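Local coordinates for capsid polyprotein VP90 (Turkey astrovirus 2, PDB 3TS3) that probably self-assembles into the icosahedral astrovirus capsid, of which this projection domain forms the surface spike, at residues D11-F17 with K103-I109. Numbering follows the deposited sequence.
Sequences DQYTPYF and KTLKQHI
Q107 NE2 is gripped by three oxygens. Its strong bond runs to Q12 O, at 2.7 Å and nearly straight (170°). The oxygen lies in the Q107 amide plane, while the nitrogen sits above the Q12 carbonyl plane. A weak bond to D11 OD1 and a longer one to a water add to the grip. That water also donates to K103 O. On the other side of the amide, Q107 OE1 accepts T14 N at 3.1 Å. The two strong bonds hold the amide against the backbone that flanks Y13, fixing its rotation. H108 NE2 donates to T14 OG1 at 2.8 Å, close to its ring plane, and weakly to T14 O. T14 OG1 stands between its backbone N and carbonyl carbon (chi1 57°), where Q100 also bonds it. The Y16–F17 peptide covers one face of the H108 ring, and Q107 CB lies against the other. Further along, L105 CD1 sits over the centre of the F17 ring, 3.7 Å from the centroid, in a CH-pi contact. I144 and L88 extend this apolar patch. Q12 and T14 also meet the second subunit. Side-chain amide to backbone pairing thus ties an N-terminal loop to the helix and turn after strand 98-101 in the spike domain.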
# COMPACT_ATOMS: atom_id res chain seq x y z
N ASP C 11 0.35 -14.44 17.03
CA ASP C 11 -0.33 -13.27 17.55
C ASP C 11 0.57 -12.56 18.55
O ASP C 11 1.38 -13.18 19.22
CB ASP C 11 -1.66 -13.67 18.20
CG ASP C 11 -2.69 -12.54 18.16
OD1 ASP C 11 -2.33 -11.41 17.81
OD2 ASP C 11 -3.87 -12.82 18.46
N GLN C 12 0.43 -11.24 18.62
CA GLN C 12 1.17 -10.43 19.57
C GLN C 12 0.23 -9.40 20.17
O GLN C 12 -0.64 -8.90 19.49
CB GLN C 12 2.31 -9.70 18.86
CG GLN C 12 3.12 -8.83 19.77
CD GLN C 12 3.87 -7.74 19.04
OE1 GLN C 12 4.71 -8.01 18.19
NE2 GLN C 12 3.60 -6.50 19.40
N TYR C 13 0.43 -9.08 21.44
CA TYR C 13 -0.35 -8.02 22.06
C TYR C 13 0.05 -6.68 21.43
O TYR C 13 1.23 -6.38 21.29
CB TYR C 13 -0.07 -7.97 23.58
CG TYR C 13 -0.53 -6.72 24.32
CD1 TYR C 13 -1.86 -6.54 24.67
CD2 TYR C 13 0.38 -5.75 24.72
CE1 TYR C 13 -2.27 -5.40 25.36
CE2 TYR C 13 -0.02 -4.62 25.41
CZ TYR C 13 -1.35 -4.45 25.72
OH TYR C 13 -1.75 -3.33 26.41
N THR C 14 -0.95 -5.90 21.05
CA THR C 14 -0.72 -4.52 20.64
C THR C 14 -1.62 -3.70 21.56
O THR C 14 -2.74 -4.09 21.79
CB THR C 14 -1.02 -4.26 19.16
OG1 THR C 14 -2.37 -4.64 18.87
CG2 THR C 14 -0.08 -5.07 18.28
N PRO C 15 -1.10 -2.61 22.11
CA PRO C 15 -1.82 -1.84 23.14
C PRO C 15 -3.12 -1.14 22.75
O PRO C 15 -4.04 -1.07 23.56
CB PRO C 15 -0.77 -0.85 23.63
CG PRO C 15 0.15 -0.67 22.50
CD PRO C 15 0.17 -1.97 21.74
N TYR C 16 -3.18 -0.59 21.55
CA TYR C 16 -4.34 0.16 21.08
C TYR C 16 -4.51 -0.03 19.59
O TYR C 16 -3.64 -0.57 18.94
CB TYR C 16 -4.19 1.66 21.41
CG TYR C 16 -4.00 1.93 22.88
CD1 TYR C 16 -2.74 2.18 23.39
CD2 TYR C 16 -5.07 1.88 23.76
CE1 TYR C 16 -2.55 2.41 24.73
CE2 TYR C 16 -4.88 2.11 25.10
CZ TYR C 16 -3.62 2.37 25.58
OH TYR C 16 -3.40 2.59 26.91
N PHE C 17 -5.63 0.43 19.06
CA PHE C 17 -5.90 0.28 17.64
C PHE C 17 -4.77 0.99 16.89
O PHE C 17 -4.17 0.42 15.98
CB PHE C 17 -7.26 0.93 17.32
CG PHE C 17 -7.82 0.59 15.96
CD1 PHE C 17 -7.20 1.01 14.81
CD2 PHE C 17 -9.01 -0.11 15.86
CE1 PHE C 17 -7.74 0.72 13.59
CE2 PHE C 17 -9.55 -0.40 14.63
CZ PHE C 17 -8.91 0.01 13.49
N LYS C 103 -4.70 -10.03 12.13
CA LYS C 103 -4.82 -10.87 13.31
C LYS C 103 -4.72 -10.09 14.63
O LYS C 103 -5.55 -10.24 15.50
CB LYS C 103 -3.74 -11.95 13.29
CG LYS C 103 -3.73 -12.83 14.52
CD LYS C 103 -2.51 -13.73 14.57
CE LYS C 103 -2.57 -14.79 13.50
NZ LYS C 103 -1.49 -15.78 13.75
N THR C 104 -3.69 -9.26 14.76
CA THR C 104 -3.55 -8.44 15.96
C THR C 104 -4.70 -7.43 16.11
O THR C 104 -5.11 -7.08 17.21
CB THR C 104 -2.17 -7.75 16.09
OG1 THR C 104 -2.04 -6.75 15.08
CG2 THR C 104 -1.04 -8.77 15.96
N LEU C 105 -5.22 -6.97 14.99
CA LEU C 105 -6.28 -5.99 14.99
C LEU C 105 -7.56 -6.54 15.62
O LEU C 105 -8.41 -5.80 16.05
CB LEU C 105 -6.54 -5.47 13.57
CG LEU C 105 -7.45 -4.24 13.44
CD1 LEU C 105 -6.94 -3.05 14.24
CD2 LEU C 105 -7.59 -3.89 11.98
N LYS C 106 -7.65 -7.86 15.71
CA LYS C 106 -8.83 -8.50 16.29
C LYS C 106 -8.96 -8.08 17.75
O LYS C 106 -10.03 -8.09 18.31
CB LYS C 106 -8.76 -10.03 16.18
CG LYS C 106 -8.98 -10.56 14.78
CD LYS C 106 -9.00 -12.09 14.76
CE LYS C 106 -9.21 -12.59 13.34
NZ LYS C 106 -9.20 -14.08 13.25
N GLN C 107 -7.84 -7.72 18.35
CA GLN C 107 -7.82 -7.27 19.73
C GLN C 107 -8.58 -5.96 19.91
O GLN C 107 -8.99 -5.62 21.01
CB GLN C 107 -6.40 -7.11 20.23
CG GLN C 107 -5.62 -8.39 20.29
CD GLN C 107 -4.12 -8.16 20.39
OE1 GLN C 107 -3.66 -7.30 21.13
NE2 GLN C 107 -3.37 -8.94 19.64
N HIS C 108 -8.69 -5.20 18.84
CA HIS C 108 -9.26 -3.86 18.91
C HIS C 108 -10.46 -3.58 18.02
O HIS C 108 -11.09 -2.53 18.14
CB HIS C 108 -8.16 -2.85 18.58
CG HIS C 108 -6.86 -3.15 19.27
ND1 HIS C 108 -6.66 -2.89 20.60
CD2 HIS C 108 -5.72 -3.72 18.81
CE1 HIS C 108 -5.44 -3.28 20.94
NE2 HIS C 108 -4.85 -3.78 19.87
N ILE C 109 -10.77 -4.49 17.11
CA ILE C 109 -11.78 -4.26 16.10
C ILE C 109 -13.18 -4.06 16.68
O ILE C 109 -14.00 -3.39 16.08
CB ILE C 109 -11.73 -5.32 14.96
CG1 ILE C 109 -12.53 -4.85 13.74
CG2 ILE C 109 -12.18 -6.69 15.45
CD1 ILE C 109 -12.01 -3.60 13.10
O HOH W 1 -5.54 -10.95 18.19